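Local atomic coordinates of carbohydrate esterase family 2 (CE2) (Chaetomium olivicolor, PDB entry 4XVH), a protein that probably removes acetyl groups from xylan and similar plant polysaccharides, joining a family 2 esterase domain of the SGNH hydrolase type to a jelly-roll beta-sandwich domain. Residues S118-Y123 with K142-L147; N255-S260 with Y305-A310; V292-Q297 with A313-V318. One frame throughout, in Å; residues are numbered along the deposited sequence.

Contact 1: S118-Y123 with K142-L147; sequences SITVGY and KTYGVL. With PEU (2,5,8,11,14,17,20,23,26,29,32,35,38,41,44,47,50,53,56,59,62,65,68,71,74,77,80-heptacosaoxadooctacontan-82-ol), chain C.
Thr143 CG2 is pressed into the turn that ends helix 118-121, and this is where the contact is packed hardest. The methyl sits 3.3 Å from Gly122 CA and close to the carbonyl oxygens of Thr120 and Val121 as well, so its neighbours on that side are almost all backbone atoms. Gly122 has a positive phi (102°), and a CB there would run into both this methyl and the preceding carbonyl, so the position calls for glycine. Ser118 O closes the turn by accepting from Gly122 N and Tyr123 N.

Tyr144 reaches over from the start of the next helix. With chi1 at 73° its CG tucks in over the backbone, flanked by N and C, and the ring swings across to helix 118-121. The ring meets that helix with its edge: Ile119 O and Thr120 OG1 both lie near its plane. Tyr144 OH donates to Thr120 OG1 at 2.7 Å, while Ile119 CG2 lies 4.2 Å from Tyr144 CE1.

The other flank is looser. Thr143 OG1 stands 3.9 Å from Thr120 O, and a water fits between them, donating to Thr143 OG1 at 2.7 Å and to Thr120 O at 3.0 Å. Thr143 OG1 is further bonded to Asn140 O. The far end of helix 118-121 faces the bound polyether instead, with Ser118 OG 2.9 Å from OAW of PEU.

Ser118 follows Asp117 in a GDS sequence, the place where SGNH hydrolases carry their nucleophile. The contact therefore grips the short helix that begins with that serine with one direct hydroxyl bond, one water bridge and a methyl wedged against glycine, which is consistent with a firmly placed Ser118 in the ligand pocket.

Contact 2: N255-S260 with Y305-A310; sequences NSPMLS and YHPNAA
The imidazole of His306 has Met258 on one face and, on the opposite side, the ring of Tyr123, whose plane is turned about 30° from it. Met258 CE rests 3.7 Å above the imidazole plane, over its centre, in a CH-pi contact. Its sulfur stays over the same face, with SD 3.9 Å from the His306 ring centroid. At the edge of the ring, NE2 is hydrogen-bonded to Ser118 OG, and ND1 bonds to a residue flanking the segment.

The methionine reaches this place by running out extended and then bending at its last torsion (chi3 69°), which folds the methyl back across the imidazole. That methyl also comes to 3.4 Å from Tyr305 O, a carbonyl bonded to Gln297 NE2. Beside it the two prolines meet at about a right angle, Pro257 CG lying 3.9 Å from Pro307 CG, and Pro307 CD closes up against Met258 SD at 4.0 Å.

The chain presents Met258 on a type I beta turn from Ser256 to Leu259. Ser256 OG accepts from Met258 N at 3.0 Å, an ST turn, and takes a weak second bond from Leu259 N.

His306 also touches the polyether, so Met258 and Tyr123 sandwich a ring that lines the ligand pocket. A histidine bonded to the serine of a GDS sequence is typical of the SGNH hydrolase active site. Cys303 stands three residues ahead, where many relatives have the triad aspartate, consistent with a Ser-His dyad as described for family CE2.

Contact 3: V292-Q297 with A313-V318; sequences VDWPTQ and AAEGEV
Glu315 lies flat on the indole of Trp294, its carboxylate plane only 3° from that of the ring. Glu315 CG is 3.3 Å above the indole plane, and CB covers the neighbourhood of Trp294 CE2 at 3.4 Å, so the aliphatic stem makes the CH-pi contact. The acid group continues over CG and CD1 of the five-membered ring and beside CB. A bend at chi2 (69°) lays the carboxylate along the ring and brings Glu315 OE2 to 2.7 Å from Asp293 O. Two oxygens this close suggest that the buried acid holds a proton, its ionisation probably suppressed.

Val292 CG1 packs against OE2 and lies 4.0 Å from Val318 CG1; the two valine side chains lie alongside one another, running opposite ways. The loop itself is fixed from outside: Trp294 N is bonded to Asn255 OD1, and Tyr144 and Pro257 also pack against the indole. With a serine in place of Trp294, Glu315 would probably lose the flat surface it stacks on, leaving a gap beneath its stem and the carboxylate free to turn away from Asp293 O.

What meets here is the last residue of strand 289-292, an outermost strand of the parallel sheet, with the loop that leaves it, and helix 309-327: a loop-to-helix contact at the strand's end in the Rossmann-like three-layer alpha/beta/alpha sandwich of SGNH hydrolases.

Past the N-terminal beta-sandwich, the chain enters the parallel sheet through strand 111-116. Contact 1 follows at once, closing a loop without helix or strand that leads from helix 118-121 to helix 144-151. It is complete before the others begin. Contact 2 opens after strand 250-254 and closes just before helix 309-327; contact 3 opens within that span, after strand 289-292, and closes on the helix itself, so the two cross. Asn255 ND2 with Asp293 OD1 couples their first segments, while Tyr144 CD1 against Trp294 CZ3 (3.4 Å) joins contacts 1 and 3. Contact 1 ties two helices, contact 2 the loops that follow strand 250-254 and precede helix 309-327, and contact 3 adds that helix.

Contact 1: S118-Y123 with K142-L147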
loop_
_atom_site.group_PDB
_atom_site.type_symbol
_atom_site.label_atom_id
_atom_site.label_comp_id
_atom_site.label_asym_id
_atom_site.label_seq_id
_atom_site.Cartn_x
_atom_site.Cartn_y
_atom_site.Cartn_z
ATOM N N SER A 118 -0.369 7.356 4.342
ATOM C CA SER A 118 -0.990 6.568 5.399
ATOM C C SER A 118 -2.321 5.934 4.920
ATOM O O SER A 118 -2.729 4.865 5.381
ATOM C CB SER A 118 -1.227 7.468 6.622
ATOM O OG SER A 118 -2.189 8.450 6.289
ATOM N N ILE A 119 -3.016 6.617 4.016
ATOM C CA ILE A 119 -4.294 6.102 3.524
ATOM C C ILE A 119 -4.068 4.805 2.722
ATOM O O ILE A 119 -4.841 3.817 2.822
ATOM C CB ILE A 119 -5.007 7.166 2.662
ATOM C CG1 ILE A 119 -5.227 8.429 3.519
ATOM C CG2 ILE A 119 -6.341 6.631 2.093
ATOM C CD1 ILE A 119 -5.699 9.644 2.696
ATOM N N THR A 120 -2.977 4.789 1.967
ATOM C CA THR A 120 -2.631 3.634 1.157
ATOM C C THR A 120 -1.999 2.536 1.999
ATOM O O THR A 120 -2.176 1.344 1.721
ATOM C CB THR A 120 -1.713 4.094 0.009
ATOM O OG1 THR A 120 -2.462 5.031 -0.773
ATOM C CG2 THR A 120 -1.219 2.962 -0.842
ATOM N N VAL A 121 -1.298 2.931 3.057
ATOM C CA VAL A 121 -0.828 1.959 4.031
ATOM C C VAL A 121 -1.995 1.205 4.657
ATOM O O VAL A 121 -1.977 -0.022 4.750
ATOM C CB VAL A 121 -0.045 2.630 5.180
ATOM C CG1 VAL A 121 0.157 1.629 6.333
ATOM C CG2 VAL A 121 1.304 3.181 4.676
ATOM N N GLY A 122 -3.017 1.959 5.069
ATOM C CA GLY A 122 -4.044 1.409 5.930
ATOM C C GLY A 122 -3.880 1.803 7.383
ATOM O O GLY A 122 -4.288 1.078 8.266
ATOM N N TYR A 123 -3.256 2.955 7.604
ATOM C CA TYR A 123 -3.129 3.577 8.932
ATOM C C TYR A 123 -4.456 3.576 9.682
ATOM O O TYR A 123 -5.453 4.086 9.157
ATOM C CB TYR A 123 -2.631 5.019 8.736
ATOM C CG TYR A 123 -2.298 5.811 9.980
ATOM C CD1 TYR A 123 -3.313 6.321 10.796
ATOM C CD2 TYR A 123 -0.971 6.080 10.317
ATOM C CE1 TYR A 123 -3.023 7.053 11.922
ATOM C CE2 TYR A 123 -0.655 6.829 11.448
ATOM C CZ TYR A 123 -1.688 7.309 12.251
ATOM O OH TYR A 123 -1.412 8.040 13.384
ATOM N N LYS A 142 -7.053 -4.537 3.830
ATOM C CA LYS A 142 -8.418 -4.010 3.720
ATOM C C LYS A 142 -8.474 -2.634 3.071
ATOM O O LYS A 142 -9.530 -1.991 3.068
ATOM C CB LYS A 142 -9.091 -3.927 5.091
ATOM C CG LYS A 142 -9.454 -5.324 5.652
ATOM C CD LYS A 142 -10.475 -5.202 6.818
ATOM C CE LYS A 142 -10.972 -6.579 7.256
ATOM N NZ LYS A 142 -12.015 -6.464 8.362
ATOM N N THR A 143 -7.348 -2.161 2.538
ATOM C CA THR A 143 -7.320 -0.810 1.953
ATOM C C THR A 143 -8.001 -0.773 0.584
ATOM O O THR A 143 -8.103 -1.792 -0.084
ATOM C CB THR A 143 -5.890 -0.276 1.788
ATOM O OG1 THR A 143 -5.096 -1.229 1.049
ATOM C CG2 THR A 143 -5.254 -0.002 3.194
ATOM N N TYR A 144 -8.413 0.426 0.159
ATOM C CA TYR A 144 -9.071 0.635 -1.134
ATOM C C TYR A 144 -8.203 0.065 -2.275
ATOM O O TYR A 144 -8.709 -0.561 -3.203
ATOM C CB TYR A 144 -9.347 2.146 -1.369
ATOM C CG TYR A 144 -8.052 2.881 -1.675
ATOM C CD1 TYR A 144 -7.121 3.174 -0.660
ATOM C CD2 TYR A 144 -7.709 3.182 -2.990
ATOM C CE1 TYR A 144 -5.893 3.784 -0.959
ATOM C CE2 TYR A 144 -6.509 3.788 -3.296
ATOM C CZ TYR A 144 -5.601 4.092 -2.276
ATOM O OH TYR A 144 -4.395 4.684 -2.628
ATOM N N GLY A 145 -6.882 0.249 -2.210
ATOM C CA GLY A 145 -6.068 -0.195 -3.344
ATOM C C GLY A 145 -5.971 -1.711 -3.439
ATOM O O GLY A 145 -6.041 -2.303 -4.517
ATOM N N VAL A 146 -5.778 -2.355 -2.295
ATOM C CA VAL A 146 -5.747 -3.824 -2.260
ATOM C C VAL A 146 -7.105 -4.466 -2.595
ATOM O O VAL A 146 -7.182 -5.464 -3.336
ATOM C CB VAL A 146 -5.243 -4.276 -0.882
ATOM C CG1 VAL A 146 -5.385 -5.809 -0.728
ATOM C CG2 VAL A 146 -3.755 -3.798 -0.742
ATOM N N LEU A 147 -8.181 -3.892 -2.070
ATOM C CA LEU A 147 -9.506 -4.415 -2.362
ATOM C C LEU A 147 -9.834 -4.298 -3.884
ATOM O O LEU A 147 -10.468 -5.180 -4.464
ATOM C CB LEU A 147 -10.553 -3.687 -1.516
ATOM C CG LEU A 147 -10.498 -4.002 -0.012
ATOM C CD1 LEU A 147 -11.648 -3.255 0.723
ATOM C CD2 LEU A 147 -10.604 -5.538 0.186
HETATM C CAA PEU C . 11.698 1.349 14.326
HETATM O OAB PEU C . 11.070 2.498 14.921
HETATM C CAC PEU C . 11.996 3.641 15.082
HETATM C CAD PEU C . 11.508 4.994 15.724
HETATM O OAE PEU C . 11.028 4.849 17.083
HETATM C CAF PEU C . 9.838 4.007 17.208
HETATM C CAG PEU C . 8.453 4.492 16.745
HETATM O OAH PEU C . 8.302 4.943 15.390
HETATM C CAI PEU C . 6.902 5.190 15.079
HETATM C CAJ PEU C . 6.708 5.931 13.751
HETATM O OAK PEU C . 5.296 6.108 13.460
HETATM C CAL PEU C . 5.137 7.162 12.488
HETATM C CAM PEU C . 3.687 7.449 12.113
HETATM O OAN PEU C . 3.786 8.666 11.346
HETATM C CAO PEU C . 2.513 9.229 10.959
HETATM C CAP PEU C . 2.977 10.652 10.720
HETATM O OAQ PEU C . 2.178 11.788 10.309
HETATM C CAR PEU C . 0.987 12.125 11.088
HETATM C CAS PEU C . -0.327 11.318 10.935
HETATM O OAT PEU C . -0.933 11.399 9.583
HETATM C CAU PEU C . -0.141 10.862 8.481
HETATM C CAV PEU C . -0.859 11.025 7.125
HETATM O OAW PEU C . -0.177 10.493 5.961
HETATM O O HOH W 1 -3.807 0.450 -0.603
#

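Contact 2: N255-S260 with Y305-A310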
loop_
_atom_site.group_PDB
_atom_site.type_symbol
_atom_site.label_atom_id
_atom_site.label_comp_id
_atom_site.label_asym_id
_atom_site.label_seq_id
_atom_site.Cartn_x
_atom_site.Cartn_y
_atom_site.Cartn_z
ATOM N N ASN A 255 -7.822 11.914 -5.572
ATOM C CA ASN A 255 -7.812 12.958 -4.589
ATOM C C ASN A 255 -8.100 12.331 -3.210
ATOM O O ASN A 255 -8.322 11.111 -3.075
ATOM C CB ASN A 255 -8.825 14.053 -4.957
ATOM C CG ASN A 255 -10.206 13.505 -5.181
ATOM O OD1 ASN A 255 -10.460 12.352 -4.879
ATOM N ND2 ASN A 255 -11.114 14.335 -5.709
ATOM N N SER A 256 -8.106 13.158 -2.190
ATOM C CA SER A 256 -8.042 12.656 -0.817
ATOM C C SER A 256 -9.380 12.641 -0.090
ATOM O O SER A 256 -10.040 13.677 0.011
ATOM C CB SER A 256 -7.079 13.519 -0.012
ATOM O OG SER A 256 -7.159 13.151 1.341
ATOM N N PRO A 257 -9.751 11.484 0.473
ATOM C CA PRO A 257 -10.944 11.384 1.324
ATOM C C PRO A 257 -10.789 12.158 2.644
ATOM O O PRO A 257 -11.786 12.387 3.330
ATOM C CB PRO A 257 -11.055 9.874 1.594
ATOM C CG PRO A 257 -9.603 9.415 1.620
ATOM C CD PRO A 257 -8.989 10.215 0.456
ATOM N N MET A 258 -9.557 12.554 2.989
ATOM C CA MET A 258 -9.318 13.315 4.215
ATOM C C MET A 258 -9.268 14.824 4.001
ATOM O O MET A 258 -9.295 15.566 4.981
ATOM C CB MET A 258 -8.014 12.856 4.888
ATOM C CG MET A 258 -8.088 11.419 5.384
ATOM S SD MET A 258 -6.582 10.716 6.131
ATOM C CE MET A 258 -6.503 11.680 7.669
ATOM N N LEU A 259 -9.174 15.295 2.758
ATOM C CA LEU A 259 -9.220 16.747 2.537
ATOM C C LEU A 259 -10.657 17.182 2.307
ATOM O O LEU A 259 -11.461 16.416 1.760
ATOM C CB LEU A 259 -8.351 17.158 1.350
ATOM C CG LEU A 259 -6.858 16.870 1.528
ATOM C CD1 LEU A 259 -6.085 17.342 0.301
ATOM C CD2 LEU A 259 -6.343 17.552 2.792
ATOM N N SER A 260 -10.984 18.403 2.730
ATOM C CA SER A 260 -12.318 18.955 2.514
ATOM C C SER A 260 -12.195 20.380 2.007
ATOM O O SER A 260 -11.076 20.910 1.914
ATOM C CB SER A 260 -13.143 18.926 3.802
ATOM O OG SER A 260 -12.671 19.909 4.684
ATOM N N TYR A 305 -8.557 10.222 12.465
ATOM C CA TYR A 305 -9.426 10.547 11.322
ATOM C C TYR A 305 -9.080 9.852 10.011
ATOM O O TYR A 305 -9.418 10.370 8.935
ATOM C CB TYR A 305 -9.459 12.067 11.095
ATOM C CG TYR A 305 -9.812 12.795 12.364
ATOM C CD1 TYR A 305 -11.134 12.959 12.744
ATOM C CD2 TYR A 305 -8.823 13.267 13.220
ATOM C CE1 TYR A 305 -11.462 13.599 13.931
ATOM C CE2 TYR A 305 -9.151 13.908 14.404
ATOM C CZ TYR A 305 -10.472 14.062 14.746
ATOM O OH TYR A 305 -10.812 14.691 15.923
ATOM N N HIS A 306 -8.442 8.682 10.071
ATOM C CA HIS A 306 -8.160 7.968 8.823
ATOM C C HIS A 306 -9.367 7.158 8.398
ATOM O O HIS A 306 -10.252 6.885 9.211
ATOM C CB HIS A 306 -6.917 7.075 8.944
ATOM C CG HIS A 306 -5.647 7.853 8.846
ATOM N ND1 HIS A 306 -5.286 8.777 9.801
ATOM C CD2 HIS A 306 -4.714 7.934 7.861
ATOM C CE1 HIS A 306 -4.145 9.345 9.442
ATOM N NE2 HIS A 306 -3.788 8.859 8.263
ATOM N N PRO A 307 -9.432 6.813 7.097
ATOM C CA PRO A 307 -10.613 6.064 6.640
ATOM C C PRO A 307 -10.758 4.698 7.330
ATOM O O PRO A 307 -9.759 3.989 7.567
ATOM C CB PRO A 307 -10.364 5.916 5.128
ATOM C CG PRO A 307 -9.500 7.164 4.759
ATOM C CD PRO A 307 -8.589 7.286 5.968
ATOM N N ASN A 308 -11.993 4.347 7.667
ATOM C CA ASN A 308 -12.259 3.044 8.277
ATOM C C ASN A 308 -12.522 2.001 7.194
ATOM O O ASN A 308 -12.330 2.277 6.018
ATOM C CB ASN A 308 -13.428 3.125 9.269
ATOM C CG ASN A 308 -14.741 3.526 8.627
ATOM O OD1 ASN A 308 -14.895 3.530 7.401
ATOM N ND2 ASN A 308 -15.732 3.818 9.478
ATOM N N ALA A 309 -12.895 0.791 7.596
ATOM C CA ALA A 309 -13.014 -0.312 6.632
ATOM C C ALA A 309 -14.092 -0.010 5.583
ATOM O O ALA A 309 -13.902 -0.263 4.390
ATOM C CB ALA A 309 -13.325 -1.645 7.387
ATOM N N ALA A 310 -15.235 0.531 6.026
ATOM C CA ALA A 310 -16.322 0.825 5.102
ATOM C C ALA A 310 -15.913 1.848 4.054
ATOM O O ALA A 310 -16.250 1.724 2.864
ATOM C CB ALA A 310 -17.595 1.323 5.871
#

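Contact 3: V292-Q297 with A313-V318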
loop_
_atom_site.group_PDB
_atom_site.type_symbol
_atom_site.label_atom_id
_atom_site.label_comp_id
_atom_site.label_asym_id
_atom_site.label_seq_id
_atom_site.Cartn_x
_atom_site.Cartn_y
_atom_site.Cartn_z
ATOM N N VAL A 292 -9.457 9.735 -10.512
ATOM C CA VAL A 292 -10.428 8.907 -9.816
ATOM C C VAL A 292 -10.822 9.670 -8.545
ATOM O O VAL A 292 -9.978 9.980 -7.703
ATOM C CB VAL A 292 -9.850 7.483 -9.480
ATOM C CG1 VAL A 292 -10.853 6.685 -8.620
ATOM C CG2 VAL A 292 -9.470 6.727 -10.767
ATOM N N ASP A 293 -12.105 9.997 -8.414
ATOM C CA ASP A 293 -12.568 10.772 -7.266
ATOM C C ASP A 293 -12.716 9.914 -6.024
ATOM O O ASP A 293 -13.111 8.762 -6.119
ATOM C CB ASP A 293 -13.903 11.443 -7.589
ATOM C CG ASP A 293 -14.356 12.371 -6.508
ATOM O OD1 ASP A 293 -13.560 13.234 -6.046
ATOM O OD2 ASP A 293 -15.531 12.238 -6.118
ATOM N N TRP A 294 -12.375 10.483 -4.870
ATOM C CA TRP A 294 -12.664 9.879 -3.586
ATOM C C TRP A 294 -13.340 10.957 -2.734
ATOM O O TRP A 294 -12.690 11.861 -2.202
ATOM C CB TRP A 294 -11.388 9.334 -2.913
ATOM C CG TRP A 294 -11.648 8.382 -1.772
ATOM C CD1 TRP A 294 -12.832 8.188 -1.112
ATOM C CD2 TRP A 294 -10.697 7.471 -1.176
ATOM N NE1 TRP A 294 -12.678 7.203 -0.137
ATOM C CE2 TRP A 294 -11.380 6.753 -0.158
ATOM C CE3 TRP A 294 -9.338 7.194 -1.413
ATOM C CZ2 TRP A 294 -10.749 5.767 0.633
ATOM C CZ3 TRP A 294 -8.706 6.215 -0.629
ATOM C CH2 TRP A 294 -9.424 5.516 0.385
ATOM N N PRO A 295 -14.672 10.897 -2.657
ATOM C CA PRO A 295 -15.419 11.926 -1.929
ATOM C C PRO A 295 -14.940 12.011 -0.477
ATOM O O PRO A 295 -14.603 10.990 0.134
ATOM C CB PRO A 295 -16.865 11.450 -2.012
ATOM C CG PRO A 295 -16.916 10.535 -3.176
ATOM C CD PRO A 295 -15.548 9.902 -3.300
ATOM N N THR A 296 -14.855 13.231 0.038
ATOM C CA THR A 296 -14.521 13.466 1.443
ATOM C C THR A 296 -15.341 12.524 2.300
ATOM O O THR A 296 -16.534 12.402 2.116
ATOM C CB THR A 296 -14.806 14.928 1.848
ATOM O OG1 THR A 296 -14.036 15.811 1.013
ATOM C CG2 THR A 296 -14.439 15.168 3.324
ATOM N N GLN A 297 -14.692 11.838 3.228
ATOM C CA GLN A 297 -15.349 10.800 4.020
ATOM C C GLN A 297 -16.360 11.395 5.009
ATOM O O GLN A 297 -16.359 12.608 5.254
ATOM C CB GLN A 297 -14.273 9.995 4.766
ATOM C CG GLN A 297 -13.418 10.868 5.702
ATOM C CD GLN A 297 -12.315 10.060 6.417
ATOM O OE1 GLN A 297 -12.320 8.816 6.399
ATOM N NE2 GLN A 297 -11.368 10.767 7.028
ATOM N N ALA A 313 -13.637 0.192 1.609
ATOM C CA ALA A 313 -14.242 -0.815 0.759
ATOM C C ALA A 313 -15.025 -0.107 -0.362
ATOM O O ALA A 313 -15.022 -0.545 -1.524
ATOM C CB ALA A 313 -15.139 -1.753 1.572
ATOM N N ALA A 314 -15.699 0.992 -0.014
ATOM C CA ALA A 314 -16.487 1.748 -0.998
ATOM C C ALA A 314 -15.602 2.299 -2.134
ATOM O O ALA A 314 -15.948 2.205 -3.326
ATOM C CB ALA A 314 -17.246 2.871 -0.307
ATOM N N GLU A 315 -14.434 2.832 -1.801
ATOM C CA GLU A 315 -13.561 3.374 -2.866
ATOM C C GLU A 315 -12.850 2.240 -3.606
ATOM O O GLU A 315 -12.474 2.375 -4.785
ATOM C CB GLU A 315 -12.534 4.351 -2.287
ATOM C CG GLU A 315 -11.659 5.082 -3.314
ATOM C CD GLU A 315 -12.408 6.086 -4.168
ATOM O OE1 GLU A 315 -13.620 6.332 -3.915
ATOM O OE2 GLU A 315 -11.756 6.630 -5.101
ATOM N N GLY A 316 -12.682 1.110 -2.929
ATOM C CA GLY A 316 -12.102 -0.055 -3.592
ATOM C C GLY A 316 -12.956 -0.436 -4.789
ATOM O O GLY A 316 -12.455 -0.762 -5.878
ATOM N N GLU A 317 -14.266 -0.384 -4.598
ATOM C CA GLU A 317 -15.202 -0.684 -5.697
ATOM C C GLU A 317 -15.128 0.355 -6.795
ATOM O O GLU A 317 -15.115 0.030 -7.985
ATOM C CB GLU A 317 -16.643 -0.745 -5.183
ATOM C CG GLU A 317 -17.113 -2.141 -4.950
ATOM C CD GLU A 317 -17.077 -3.004 -6.234
ATOM O OE1 GLU A 317 -17.767 -2.680 -7.246
ATOM O OE2 GLU A 317 -16.337 -4.015 -6.215
ATOM N N VAL A 318 -15.106 1.622 -6.400
ATOM C CA VAL A 318 -14.973 2.691 -7.386
ATOM C C VAL A 318 -13.690 2.497 -8.207
ATOM O O VAL A 318 -13.690 2.586 -9.435
ATOM C CB VAL A 318 -14.943 4.074 -6.710
ATOM C CG1 VAL A 318 -14.443 5.142 -7.665
ATOM C CG2 VAL A 318 -16.340 4.424 -6.154
#